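Local coordinates for Thiol:disulfide interchange protein (PDB 6DXN) that probably acts as a periplasmic thiol-disulfide oxidoreductase of the DsbA type, exchanging disulfide bonds with partner proteins, at residues Y37-R42 and G151-Y156; L59-V64 and K89-L94; A73-W78 and A138-L143. All coordinates share one frame; numbering follows the deposited sequence.

Contact 1 of 3, residues Y37-R42 and G151-Y156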
ATOM      1  N   TYR A  37       2.183  -8.405  -3.618  1.00 15.74           N
ATOM      2  CA  TYR A  37       3.071  -9.190  -2.775  1.00 14.45           C
ATOM      3  C   TYR A  37       4.517  -9.004  -3.257  1.00 14.28           C
ATOM      4  O   TYR A  37       5.409  -8.734  -2.437  1.00 13.64           O
ATOM      5  CB  TYR A  37       2.613 -10.651  -2.779  1.00 15.40           C
ATOM      6  CG  TYR A  37       3.389 -11.606  -1.910  1.00 14.42           C
ATOM      7  CD1 TYR A  37       4.032 -11.184  -0.759  1.00 15.24           C
ATOM      8  CD2 TYR A  37       3.367 -12.965  -2.177  1.00 15.15           C
ATOM      9  CE1 TYR A  37       4.702 -12.078   0.062  1.00 15.86           C
ATOM     10  CE2 TYR A  37       4.026 -13.872  -1.367  1.00 15.43           C
ATOM     11  CZ  TYR A  37       4.689 -13.429  -0.238  1.00 14.89           C
ATOM     12  OH  TYR A  37       5.333 -14.324   0.561  1.00 14.11           O
ATOM     13  N   ALA A  38       4.723  -9.120  -4.578  1.00 12.70           N
ATOM     14  CA  ALA A  38       6.068  -8.996  -5.182  1.00 13.88           C
ATOM     15  C   ALA A  38       6.668  -7.609  -4.879  1.00 13.97           C
ATOM     16  O   ALA A  38       7.866  -7.483  -4.589  1.00 13.23           O
ATOM     17  CB  ALA A  38       5.992  -9.267  -6.671  1.00 13.12           C
ATOM     18  N   PHE A  39       5.821  -6.580  -4.908  1.00 14.27           N
ATOM     19  CA  PHE A  39       6.261  -5.201  -4.631  1.00 16.11           C
ATOM     20  C   PHE A  39       6.752  -5.049  -3.182  1.00 16.80           C
ATOM     21  O   PHE A  39       7.659  -4.252  -2.906  1.00 16.06           O
ATOM     22  CB  PHE A  39       5.132  -4.230  -4.978  1.00 15.67           C
ATOM     23  CG  PHE A  39       5.155  -3.776  -6.410  1.00 16.10           C
ATOM     24  CD1 PHE A  39       5.302  -4.684  -7.448  1.00 14.84           C
ATOM     25  CD2 PHE A  39       5.014  -2.434  -6.725  1.00 14.89           C
ATOM     26  CE1 PHE A  39       5.352  -4.254  -8.765  1.00 15.25           C
ATOM     27  CE2 PHE A  39       5.040  -2.012  -8.046  1.00 15.00           C
ATOM     28  CZ  PHE A  39       5.205  -2.925  -9.061  1.00 15.41           C
ATOM     29  N   ALA A  40       6.181  -5.836  -2.269  1.00 16.73           N
ATOM     30  CA  ALA A  40       6.546  -5.731  -0.867  1.00 17.74           C
ATOM     31  C   ALA A  40       7.610  -6.756  -0.454  1.00 18.15           C
ATOM     32  O   ALA A  40       8.273  -6.534   0.556  1.00 18.60           O
ATOM     33  CB  ALA A  40       5.313  -5.899  -0.012  1.00 17.37           C
ATOM     34  N   GLU A  41       7.791  -7.844  -1.226  1.00 18.75           N
ATOM     35  CA  GLU A  41       8.679  -8.936  -0.761  1.00 19.85           C
ATOM     36  C   GLU A  41       9.652  -9.461  -1.835  1.00 20.89           C
ATOM     37  O   GLU A  41      10.742  -9.915  -1.473  1.00 26.54           O
ATOM     38  CB  GLU A  41       7.785 -10.066  -0.221  1.00 20.28           C
ATOM     39  CG  GLU A  41       8.533 -11.268   0.345  1.00 20.40           C
ATOM     40  CD  GLU A  41       9.046 -12.285  -0.666  1.00 20.01           C
ATOM     41  OE1 GLU A  41       8.475 -12.369  -1.772  1.00 21.10           O
ATOM     42  OE2 GLU A  41      10.028 -12.985  -0.351  1.00 21.17           O
ATOM     43  N   ARG A  42       9.276  -9.431  -3.121  1.00 20.98           N
ATOM     44  CA  ARG A  42      10.146 -10.005  -4.190  1.00 21.28           C
ATOM     45  C   ARG A  42      10.932  -8.910  -4.921  1.00 20.51           C
ATOM     46  O   ARG A  42      12.156  -8.944  -4.931  1.00 19.85           O
ATOM     47  CB  ARG A  42       9.339 -10.807  -5.219  1.00 21.60           C
ATOM     48  CG  ARG A  42      10.186 -11.420  -6.327  1.00 22.12           C
ATOM     49  CD  ARG A  42       9.390 -12.180  -7.378  1.00 23.74           C
ATOM     50  NE  ARG A  42       8.591 -13.247  -6.786  1.00 22.72           N
ATOM     51  CZ  ARG A  42       9.066 -14.437  -6.439  1.00 24.40           C
ATOM     52  NH1 ARG A  42      10.347 -14.711  -6.620  1.00 23.39           N
ATOM     53  NH2 ARG A  42       8.262 -15.343  -5.900  1.00 22.18           N
ATOM     54  N   GLY A 151      -6.914  -0.666  -9.997  1.00 29.27           N
ATOM     55  CA  GLY A 151      -5.919  -1.730 -10.040  1.00 27.53           C
ATOM     56  C   GLY A 151      -4.925  -1.625  -8.899  1.00 26.59           C
ATOM     57  O   GLY A 151      -4.821  -0.572  -8.244  1.00 24.16           O
ATOM     58  N   THR A 152      -4.206  -2.726  -8.649  1.00 23.04           N
ATOM     59  CA  THR A 152      -3.208  -2.784  -7.582  1.00 25.33           C
ATOM     60  C   THR A 152      -2.005  -3.603  -8.055  1.00 24.19           C
ATOM     61  O   THR A 152      -2.165  -4.548  -8.823  1.00 26.63           O
ATOM     62  CB  THR A 152      -3.802  -3.361  -6.286  1.00 27.06           C
ATOM     63  OG1 THR A 152      -4.387  -4.632  -6.564  1.00 28.73           O
ATOM     64  CG2 THR A 152      -4.853  -2.471  -5.659  1.00 28.65           C
ATOM     65  N   PRO A 153      -0.798  -3.228  -7.610  1.00 19.93           N
ATOM     66  CA  PRO A 153      -0.559  -2.089  -6.737  1.00 18.67           C
ATOM     67  C   PRO A 153      -0.604  -0.793  -7.563  1.00 17.93           C
ATOM     68  O   PRO A 153      -0.155  -0.774  -8.711  1.00 17.67           O
ATOM     69  CB  PRO A 153       0.819  -2.352  -6.127  1.00 18.26           C
ATOM     70  CG  PRO A 153       1.531  -3.125  -7.215  1.00 18.57           C
ATOM     71  CD  PRO A 153       0.447  -3.962  -7.849  1.00 18.66           C
ATOM     72  N   SER A 154      -1.169   0.264  -6.975  1.00 16.68           N
ATOM     73  CA  SER A 154      -1.334   1.522  -7.682  1.00 16.04           C
ATOM     74  C   SER A 154      -0.723   2.661  -6.858  1.00 15.09           C
ATOM     75  O   SER A 154      -1.127   2.896  -5.738  1.00 13.82           O
ATOM     76  CB  SER A 154      -2.791   1.740  -7.990  1.00 15.77           C
ATOM     77  OG  SER A 154      -2.977   2.744  -8.973  1.00 17.32           O
ATOM     78  N   PHE A 155       0.264   3.354  -7.439  1.00 16.13           N
ATOM     79  CA  PHE A 155       0.941   4.469  -6.749  1.00 16.21           C
ATOM     80  C   PHE A 155       0.401   5.816  -7.251  1.00 16.76           C
ATOM     81  O   PHE A 155       0.236   6.011  -8.460  1.00 16.66           O
ATOM     82  CB  PHE A 155       2.453   4.400  -6.962  1.00 16.91           C
ATOM     83  CG  PHE A 155       3.126   3.176  -6.396  1.00 17.26           C
ATOM     84  CD1 PHE A 155       2.978   1.939  -7.009  1.00 17.89           C
ATOM     85  CD2 PHE A 155       3.930   3.262  -5.274  1.00 17.88           C
ATOM     86  CE1 PHE A 155       3.595   0.811  -6.490  1.00 17.77           C
ATOM     87  CE2 PHE A 155       4.559   2.133  -4.766  1.00 17.21           C
ATOM     88  CZ  PHE A 155       4.393   0.913  -5.376  1.00 17.35           C
ATOM     89  N   TYR A 156       0.124   6.719  -6.296  1.00 16.93           N
ATOM     90  CA  TYR A 156      -0.349   8.089  -6.545  1.00 18.20           C
ATOM     91  C   TYR A 156       0.543   9.078  -5.784  1.00 17.37           C
ATOM     92  O   TYR A 156       0.761   8.924  -4.586  1.00 17.27           O
ATOM     93  CB  TYR A 156      -1.809   8.268  -6.120  1.00 19.45           C
ATOM     94  CG  TYR A 156      -2.805   7.512  -6.957  1.00 21.66           C
ATOM     95  CD1 TYR A 156      -2.995   6.154  -6.775  1.00 21.30           C
ATOM     96  CD2 TYR A 156      -3.567   8.152  -7.924  1.00 23.61           C
ATOM     97  CE1 TYR A 156      -3.908   5.447  -7.536  1.00 23.87           C
ATOM     98  CE2 TYR A 156      -4.486   7.456  -8.695  1.00 24.45           C
ATOM     99  CZ  TYR A 156      -4.656   6.098  -8.499  1.00 23.83           C
ATOM    100  OH  TYR A 156      -5.549   5.389  -9.245  1.00 25.18           O
TER

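Contact 2 of 3, residues L59-V64 and K89-L94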
ATOM      1  N   LEU A  59       5.821   6.223   2.738  1.00 22.70           N
ATOM      2  CA  LEU A  59       5.026   5.565   1.757  1.00 21.22           C
ATOM      3  C   LEU A  59       3.784   5.090   2.510  1.00 20.17           C
ATOM      4  O   LEU A  59       3.902   4.259   3.416  1.00 18.39           O
ATOM      5  CB  LEU A  59       5.802   4.381   1.169  1.00 22.63           C
ATOM      6  CG  LEU A  59       4.984   3.415   0.308  1.00 22.69           C
ATOM      7  CD1 LEU A  59       4.423   4.116  -0.921  1.00 23.21           C
ATOM      8  CD2 LEU A  59       5.818   2.209  -0.099  1.00 24.11           C
ATOM      9  N   GLU A  60       2.623   5.671   2.201  1.00 20.22           N
ATOM     10  CA  GLU A  60       1.397   5.225   2.855  1.00 21.44           C
ATOM     11  C   GLU A  60       0.801   4.082   2.029  1.00 19.27           C
ATOM     12  O   GLU A  60       0.715   4.151   0.811  1.00 18.31           O
ATOM     13  CB  GLU A  60       0.421   6.383   3.063  1.00 24.20           C
ATOM     14  CG  GLU A  60       0.850   7.318   4.184  1.00 27.20           C
ATOM     15  CD  GLU A  60      -0.193   8.342   4.600  1.00 28.64           C
ATOM     16  OE1 GLU A  60      -1.131   8.579   3.820  1.00 34.00           O
ATOM     17  OE2 GLU A  60      -0.073   8.884   5.719  1.00 31.51           O
ATOM     18  N   LYS A  61       0.440   3.005   2.718  1.00 17.34           N
ATOM     19  CA  LYS A  61      -0.147   1.874   2.040  1.00 16.34           C
ATOM     20  C   LYS A  61      -1.606   1.775   2.473  1.00 15.15           C
ATOM     21  O   LYS A  61      -1.908   1.638   3.656  1.00 16.68           O
ATOM     22  CB  LYS A  61       0.671   0.605   2.294  1.00 15.76           C
ATOM     23  CG  LYS A  61       2.068   0.642   1.698  1.00 15.82           C
ATOM     24  CD  LYS A  61       2.748  -0.691   1.580  1.00 15.18           C
ATOM     25  CE  LYS A  61       2.074  -1.602   0.575  1.00 14.97           C
ATOM     26  NZ  LYS A  61       2.847  -2.848   0.381  1.00 15.39           N
ATOM     27  N   TYR A  62      -2.494   1.891   1.487  1.00 15.20           N
ATOM     28  CA  TYR A  62      -3.931   1.832   1.688  1.00 15.80           C
ATOM     29  C   TYR A  62      -4.460   0.523   1.093  1.00 15.32           C
ATOM     30  O   TYR A  62      -4.300   0.261  -0.094  1.00 15.60           O
ATOM     31  CB  TYR A  62      -4.556   3.091   1.091  1.00 15.77           C
ATOM     32  CG  TYR A  62      -4.427   4.337   1.932  1.00 16.43           C
ATOM     33  CD1 TYR A  62      -3.477   4.459   2.938  1.00 16.93           C
ATOM     34  CD2 TYR A  62      -5.170   5.461   1.624  1.00 16.04           C
ATOM     35  CE1 TYR A  62      -3.359   5.622   3.689  1.00 17.27           C
ATOM     36  CE2 TYR A  62      -5.058   6.627   2.358  1.00 17.13           C
ATOM     37  CZ  TYR A  62      -4.146   6.715   3.389  1.00 17.73           C
ATOM     38  OH  TYR A  62      -4.050   7.885   4.095  1.00 19.59           O
ATOM     39  N   HIS A  63      -5.086  -0.292   1.948  1.00 14.51           N
ATOM     40  CA  HIS A  63      -5.632  -1.570   1.528  1.00 14.70           C
ATOM     41  C   HIS A  63      -6.998  -1.362   0.850  1.00 14.39           C
ATOM     42  O   HIS A  63      -7.775  -0.543   1.283  1.00 14.83           O
ATOM     43  CB  HIS A  63      -5.671  -2.544   2.712  1.00 14.07           C
ATOM     44  CG  HIS A  63      -5.926  -3.934   2.257  1.00 14.75           C
ATOM     45  ND1 HIS A  63      -7.149  -4.539   2.392  1.00 14.61           N
ATOM     46  CD2 HIS A  63      -5.145  -4.798   1.569  1.00 15.59           C
ATOM     47  CE1 HIS A  63      -7.099  -5.737   1.852  1.00 15.35           C
ATOM     48  NE2 HIS A  63      -5.893  -5.913   1.328  1.00 14.58           N
ATOM     49  N   VAL A  64      -7.262  -2.132  -0.218  1.00 16.00           N
ATOM     50  CA  VAL A  64      -8.514  -2.065  -1.019  1.00 16.85           C
ATOM     51  C   VAL A  64      -9.543  -3.062  -0.455  1.00 18.50           C
ATOM     52  O   VAL A  64      -9.431  -4.275  -0.669  1.00 18.85           O
ATOM     53  CB  VAL A  64      -8.220  -2.336  -2.507  1.00 17.11           C
ATOM     54  CG1 VAL A  64      -9.490  -2.424  -3.348  1.00 17.21           C
ATOM     55  CG2 VAL A  64      -7.267  -1.301  -3.092  1.00 16.53           C
ATOM     56  N   LYS A  89       5.817  -6.141  10.431  1.00 36.16           N
ATOM     57  CA  LYS A  89       5.972  -7.602  10.550  1.00 34.28           C
ATOM     58  C   LYS A  89       4.777  -8.364   9.957  1.00 31.01           C
ATOM     59  O   LYS A  89       4.960  -9.370   9.264  1.00 35.05           O
ATOM     60  CB  LYS A  89       6.088  -8.019  12.021  1.00 37.52           C
ATOM     61  CG  LYS A  89       7.317  -7.523  12.767  1.00 38.56           C
ATOM     62  CD  LYS A  89       7.395  -8.048  14.189  1.00 39.67           C
ATOM     63  CE  LYS A  89       8.644  -7.610  14.924  1.00 40.85           C
ATOM     64  NZ  LYS A  89       8.712  -8.196  16.285  1.00 39.85           N
ATOM     65  N   VAL A  90       3.562  -7.882  10.239  1.00 27.28           N
ATOM     66  CA  VAL A  90       2.332  -8.586   9.851  1.00 23.92           C
ATOM     67  C   VAL A  90       2.124  -8.555   8.330  1.00 21.03           C
ATOM     68  O   VAL A  90       1.426  -9.426   7.795  1.00 18.60           O
ATOM     69  CB  VAL A  90       1.098  -8.012  10.573  1.00 24.60           C
ATOM     70  CG1 VAL A  90       0.713  -6.653  10.019  1.00 26.22           C
ATOM     71  CG2 VAL A  90      -0.096  -8.956  10.513  1.00 26.88           C
ATOM     72  N   GLU A  91       2.729  -7.579   7.639  1.00 18.01           N
ATOM     73  CA  GLU A  91       2.499  -7.456   6.206  1.00 17.61           C
ATOM     74  C   GLU A  91       2.825  -8.779   5.481  1.00 17.60           C
ATOM     75  O   GLU A  91       1.977  -9.332   4.781  1.00 14.43           O
ATOM     76  CB  GLU A  91       3.281  -6.277   5.604  1.00 17.66           C
ATOM     77  CG  GLU A  91       2.840  -5.971   4.183  1.00 18.17           C
ATOM     78  CD  GLU A  91       3.584  -4.884   3.419  1.00 18.42           C
ATOM     79  OE1 GLU A  91       4.428  -4.194   4.018  1.00 17.22           O
ATOM     80  OE2 GLU A  91       3.329  -4.756   2.208  1.00 17.57           O
ATOM     81  N   LYS A  92       4.053  -9.285   5.644  1.00 19.09           N
ATOM     82  CA  LYS A  92       4.485 -10.507   4.913  1.00 22.48           C
ATOM     83  C   LYS A  92       3.659 -11.734   5.319  1.00 21.43           C
ATOM     84  O   LYS A  92       3.449 -12.631   4.495  1.00 24.02           O
ATOM     85  CB  LYS A  92       5.978 -10.777   5.133  1.00 23.16           C
ATOM     86  CG  LYS A  92       6.919  -9.740   4.534  1.00 23.92           C
ATOM     87  CD  LYS A  92       8.395 -10.023   4.783  1.00 24.60           C
ATOM     88  CE  LYS A  92       9.317  -8.897   4.350  1.00 27.60           C
ATOM     89  NZ  LYS A  92       9.180  -8.576   2.908  1.00 28.19           N
ATOM     90  N   LEU A  93       3.195 -11.761   6.571  1.00 21.42           N
ATOM     91  CA  LEU A  93       2.428 -12.884   7.124  1.00 23.74           C
ATOM     92  C   LEU A  93       1.010 -12.937   6.534  1.00 22.20           C
ATOM     93  O   LEU A  93       0.434 -14.037   6.421  1.00 20.83           O
ATOM     94  CB  LEU A  93       2.399 -12.759   8.648  1.00 25.50           C
ATOM     95  CG  LEU A  93       3.769 -12.708   9.323  1.00 28.37           C
ATOM     96  CD1 LEU A  93       3.629 -12.404  10.805  1.00 30.92           C
ATOM     97  CD2 LEU A  93       4.540 -14.003   9.110  1.00 29.90           C
ATOM     98  N   LEU A  94       0.458 -11.775   6.157  1.00 19.97           N
ATOM     99  CA  LEU A  94      -0.888 -11.729   5.556  1.00 18.49           C
ATOM    100  C   LEU A  94      -0.802 -12.151   4.085  1.00 16.91           C
ATOM    101  O   LEU A  94      -1.685 -12.853   3.603  1.00 17.23           O
ATOM    102  CB  LEU A  94      -1.506 -10.335   5.723  1.00 18.03           C
ATOM    103  CG  LEU A  94      -1.953  -9.979   7.140  1.00 19.82           C
ATOM    104  CD1 LEU A  94      -2.252  -8.497   7.268  1.00 20.61           C
ATOM    105  CD2 LEU A  94      -3.163 -10.804   7.554  1.00 19.52           C
TER

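Contact 3 of 3, residues A73-W78 and A138-L143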
ATOM      1  N   ALA A  73     -12.089  -7.173   6.270  1.00 12.78           N
ATOM      2  CA  ALA A  73     -11.386  -7.656   7.475  1.00 11.96           C
ATOM      3  C   ALA A  73      -9.901  -7.273   7.417  1.00 11.32           C
ATOM      4  O   ALA A  73      -9.320  -6.940   8.435  1.00 11.08           O
ATOM      5  CB  ALA A  73     -11.555  -9.146   7.634  1.00 11.85           C
ATOM      6  N   LEU A  74      -9.325  -7.359   6.213  1.00 10.49           N
ATOM      7  CA  LEU A  74      -7.932  -7.045   5.916  1.00 11.06           C
ATOM      8  C   LEU A  74      -7.656  -5.533   6.032  1.00 11.33           C
ATOM      9  O   LEU A  74      -6.613  -5.163   6.528  1.00 11.31           O
ATOM     10  CB  LEU A  74      -7.592  -7.568   4.517  1.00 10.87           C
ATOM     11  CG  LEU A  74      -7.512  -9.087   4.384  1.00 10.13           C
ATOM     12  CD1 LEU A  74      -7.528  -9.512   2.926  1.00 10.40           C
ATOM     13  CD2 LEU A  74      -6.290  -9.644   5.107  1.00 10.12           C
ATOM     14  N   THR A  75      -8.582  -4.682   5.568  1.00 11.11           N
ATOM     15  CA  THR A  75      -8.390  -3.221   5.684  1.00 12.75           C
ATOM     16  C   THR A  75      -8.377  -2.857   7.172  1.00 12.51           C
ATOM     17  O   THR A  75      -7.678  -1.956   7.590  1.00 13.61           O
ATOM     18  CB  THR A  75      -9.448  -2.438   4.892  1.00 12.11           C
ATOM     19  OG1 THR A  75      -9.374  -2.856   3.532  1.00 12.03           O
ATOM     20  CG2 THR A  75      -9.262  -0.938   4.954  1.00 12.09           C
ATOM     21  N   GLU A  76      -9.146  -3.620   7.961  1.00 13.82           N
ATOM     22  CA  GLU A  76      -9.209  -3.427   9.378  1.00 13.57           C
ATOM     23  C   GLU A  76      -7.911  -3.933  10.013  1.00 13.09           C
ATOM     24  O   GLU A  76      -7.342  -3.271  10.880  1.00 12.02           O
ATOM     25  CB  GLU A  76     -10.428  -4.154   9.947  1.00 14.74           C
ATOM     26  CG  GLU A  76     -10.552  -4.049  11.450  1.00 15.67           C
ATOM     27  CD  GLU A  76     -11.772  -4.769  11.993  1.00 16.92           C
ATOM     28  OE1 GLU A  76     -11.899  -5.985  11.746  1.00 19.26           O
ATOM     29  OE2 GLU A  76     -12.604  -4.106  12.627  1.00 20.47           O
ATOM     30  N   ALA A  77      -7.449  -5.110   9.564  1.00 12.35           N
ATOM     31  CA  ALA A  77      -6.234  -5.697  10.114  1.00 11.69           C
ATOM     32  C   ALA A  77      -5.030  -4.785   9.834  1.00 11.74           C
ATOM     33  O   ALA A  77      -4.149  -4.625  10.689  1.00 10.75           O
ATOM     34  CB  ALA A  77      -6.028  -7.077   9.551  1.00 11.87           C
ATOM     35  N   TRP A  78      -5.017  -4.155   8.654  1.00 11.31           N
ATOM     36  CA  TRP A  78      -3.882  -3.278   8.297  1.00 10.84           C
ATOM     37  C   TRP A  78      -3.897  -2.028   9.201  1.00 11.78           C
ATOM     38  O   TRP A  78      -2.847  -1.572   9.684  1.00 11.60           O
ATOM     39  CB  TRP A  78      -3.927  -2.978   6.794  1.00 10.21           C
ATOM     40  CG  TRP A  78      -2.718  -2.289   6.238  1.00  9.69           C
ATOM     41  CD1 TRP A  78      -2.701  -1.113   5.546  1.00  9.92           C
ATOM     42  CD2 TRP A  78      -1.345  -2.709   6.347  1.00  9.90           C
ATOM     43  NE1 TRP A  78      -1.422  -0.787   5.197  1.00  9.73           N
ATOM     44  CE2 TRP A  78      -0.567  -1.742   5.676  1.00  9.65           C
ATOM     45  CE3 TRP A  78      -0.698  -3.810   6.925  1.00 10.14           C
ATOM     46  CZ2 TRP A  78       0.820  -1.834   5.578  1.00  9.16           C
ATOM     47  CZ3 TRP A  78       0.678  -3.886   6.851  1.00 10.26           C
ATOM     48  CH2 TRP A  78       1.422  -2.913   6.176  1.00  9.93           C
ATOM     49  N   ALA A 138     -11.797   4.153   7.381  1.00 18.78           N
ATOM     50  CA  ALA A 138     -12.683   4.978   6.552  1.00 17.88           C
ATOM     51  C   ALA A 138     -11.866   5.761   5.516  1.00 17.46           C
ATOM     52  O   ALA A 138     -12.300   5.903   4.369  1.00 15.26           O
ATOM     53  CB  ALA A 138     -13.532   5.876   7.416  1.00 17.97           C
ATOM     54  N   ARG A 139     -10.680   6.235   5.924  1.00 18.37           N
ATOM     55  CA  ARG A 139      -9.762   6.984   5.038  1.00 19.05           C
ATOM     56  C   ARG A 139      -9.389   6.124   3.821  1.00 18.36           C
ATOM     57  O   ARG A 139      -9.411   6.593   2.673  1.00 18.21           O
ATOM     58  CB  ARG A 139      -8.505   7.383   5.822  1.00 19.25           C
ATOM     59  CG  ARG A 139      -7.394   8.043   5.012  1.00 20.06           C
ATOM     60  CD  ARG A 139      -7.745   9.422   4.479  1.00 22.00           C
ATOM     61  NE  ARG A 139      -6.584  10.136   3.953  1.00 22.28           N
ATOM     62  CZ  ARG A 139      -6.617  11.373   3.457  1.00 24.30           C
ATOM     63  NH1 ARG A 139      -7.764  12.030   3.391  1.00 19.83           N
ATOM     64  NH2 ARG A 139      -5.502  11.950   3.033  1.00 21.20           N
ATOM     65  N   GLN A 140      -9.002   4.880   4.098  1.00 19.61           N
ATOM     66  CA  GLN A 140      -8.598   3.913   3.075  1.00 20.19           C
ATOM     67  C   GLN A 140      -9.731   3.688   2.058  1.00 19.75           C
ATOM     68  O   GLN A 140      -9.497   3.787   0.855  1.00 21.50           O
ATOM     69  CB  GLN A 140      -8.139   2.621   3.758  1.00 21.39           C
ATOM     70  CG  GLN A 140      -6.726   2.716   4.329  1.00 21.63           C
ATOM     71  CD  GLN A 140      -6.375   1.567   5.245  1.00 23.59           C
ATOM     72  OE1 GLN A 140      -5.572   0.700   4.910  1.00 25.88           O
ATOM     73  NE2 GLN A 140      -7.009   1.529   6.406  1.00 25.67           N
ATOM     74  N   ASP A 141     -10.946   3.400   2.543  1.00 17.67           N
ATOM     75  CA  ASP A 141     -12.112   3.143   1.685  1.00 17.36           C
ATOM     76  C   ASP A 141     -12.516   4.405   0.901  1.00 16.51           C
ATOM     77  O   ASP A 141     -12.840   4.343  -0.293  1.00 14.23           O
ATOM     78  CB  ASP A 141     -13.297   2.629   2.510  1.00 18.58           C
ATOM     79  CG  ASP A 141     -13.079   1.278   3.179  1.00 19.77           C
ATOM     80  OD1 ASP A 141     -12.210   0.506   2.699  1.00 20.19           O
ATOM     81  OD2 ASP A 141     -13.781   1.005   4.182  1.00 20.64           O
ATOM     82  N   ASN A 142     -12.496   5.556   1.576  1.00 16.65           N
ATOM     83  CA  ASN A 142     -12.917   6.815   0.962  1.00 17.54           C
ATOM     84  C   ASN A 142     -11.996   7.208  -0.206  1.00 18.39           C
ATOM     85  O   ASN A 142     -12.470   7.676  -1.242  1.00 18.61           O
ATOM     86  CB  ASN A 142     -12.942   7.951   1.989  1.00 18.89           C
ATOM     87  CG  ASN A 142     -13.512   9.233   1.421  1.00 19.29           C
ATOM     88  OD1 ASN A 142     -14.533   9.213   0.734  1.00 19.48           O
ATOM     89  ND2 ASN A 142     -12.866  10.347   1.712  1.00 18.21           N
ATOM     90  N   LEU A 143     -10.684   7.021  -0.034  1.00 17.68           N
ATOM     91  CA  LEU A 143      -9.721   7.419  -1.080  1.00 18.31           C
ATOM     92  C   LEU A 143      -9.748   6.452  -2.272  1.00 17.57           C
ATOM     93  O   LEU A 143      -9.502   6.881  -3.403  1.00 16.46           O
ATOM     94  CB  LEU A 143      -8.321   7.577  -0.479  1.00 18.31           C
ATOM     95  CG  LEU A 143      -7.983   8.995  -0.004  1.00 19.73           C
ATOM     96  CD1 LEU A 143      -9.097   9.608   0.825  1.00 20.08           C
ATOM     97  CD2 LEU A 143      -6.681   9.020   0.766  1.00 20.77           C
TER

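Contact 1 of 3, residues Y37-R42 and G151-Y156
The ring of F39 receives P153 over one face and F155 at its rim, and these three side chains make up the whole contact. Thioredoxin folds place the helix that starts at the CxxC motif beside a loop with a cis proline, and here the arrangement appears in compact form: F39 lies on helix 34-41, which begins just after C33 and contains C36, while P153, preceded by a cis peptide bond, leads directly into strand 154-157.

The face contact is a CH-pi interaction. P153 CG stands 3.7 Å from the centroid of the F39 ring, only 15° off the ring normal and displaced a little toward F39 CD2, which is 3.6 Å from P153 CG. The two side chains cross at about a right angle, and only CG, a corner of the pyrrolidine, comes within 4.2 Å of the F39 ring.

F155 does not stack. Its ring and that of F39 meet rim to rim, with centroids 5.9 Å apart and planes inclined by 39°. F155 CG sits beside its own backbone N, with chi1 at -63°, and this leans the ring back along the strand toward P153 and the F39 rim. The chain's alternation, carried from the loop into the strand, does the rest: P153 and F155 point toward the helix, whereas S154 between them points away, its OG weakly hydrogen-bonded to H162.

All three side chains are buried and also rest on E27 of the adjoining strand; V45 closes in on both phenylalanines. Across these two segments the contact is apolar, made of CH-pi and van der Waals touches, while P153 O is bound by N165 ND2. At the narrowest point, F155 CE1 approaches F39 CE2 to 3.5 Å.

Contact 2 of 3, residues L59-V64 and K89-L94
K61 and E91 account for all the surface buried between these segments, and they meet through one salt-bridged hydrogen bond, K61 NZ to E91 OE2 at 2.7 Å. The backbones stay well apart, 10.6 Å between K61 CA and E91 CA, and the gap is bridged by two long side chains that cross at about a right angle. E91 reaches out extended, its CG anti to the backbone N (chi1 -169°). The lysine instead bends at chi3, 67°, which turns CE and NZ toward the carboxylate. NZ comes to OE2 on the syn side, 27° out of the carboxylate plane, and remains 4.2 Å from E91 OE1, so the grip is one-pronged.

Pairing of this kind joins two parts of the DsbA architecture. Strand 60-63 is an outermost strand of the thioredoxin sheet, running parallel to strand 25-29, and helix 87-99, where W78 packs against the side chain of E91, belongs to the helical domain inserted into that fold.

The ammonium group has further partners. The strongest polar partner of K61 NZ is D46 OD2, also a salt bridge; E27 adds a long, weak ion pair, and the F29 ring makes a cation-pi contact with K61. Several acids around one buried amine would probably offset much of the cost of removing it from water.

Contact 3 of 3, residues A73-W78 and A138-L143
T75 and Q140 make the main van der Waals touch between helix 71-83 and helix 131-146, a methyl against an amide, their side chains approaching from opposite directions. The methyl of T75 does the work: CG2 is anti to its backbone N, while OG1, at chi1 -58°, sits beside that N, and this rotation sends the methyl across to the other helix. There it lies 3.6 Å from Q140 NE2 and 3.9 Å from Q140 CB. The same methyl is 4.0 Å from D141 OD1, so it lodges between two consecutive residues of the second helix.

A second kind of approach is made at the edge of an aromatic ring. Q140 OE1 comes to 3.5 Å from W78 CD1, lying near the indole plane, with the amide and ring planes 46° apart.

Polar needs are met through third parties. Q140 NE2 bonds to L136 O within its own helix and Q140 OE1 accepts from H63 N, which together fix which way round the amide sits; H63 ND1 bonds to T75 OG1. T75 OG1 and D141 OD1 both bond to S65 OG.

The axes of segments 73-78 and 138-143 approach to 10.5 Å at 128°, and T75 and Q140 bridge the interval. As in other DsbA proteins, helix 71-83 belongs to the inserted helical part, and helix 131-146 leads back toward strand 154-157. The direct touch is van der Waals, and the hydrogen bonds tying the two helices together probably run through S65 and H63.

Contact 2 lies in the middle: its centre is about 10 Å from that of contact 1 and 11 Å from that of contact 3, whereas contacts 1 and 3 are 16 Å apart between centres and do not touch. Strand 60-63 binds contact 3 through W78 NE1 to K61 O, 2.9 Å, and T75 OG1 to H63 ND1, 3.0 Å. Toward contact 1 the coupling is mostly packing, T152 CG2 lying 3.7 Å from V64 CG2, with a weak hydrogen bond from K92 NZ to A40 O. P153 touches the CxxC residues of the probable redox centre, and T152 packs on C33. A triethylene glycol, probably from the crystallisation liquor, lies about 5 Å from the F39 side chain.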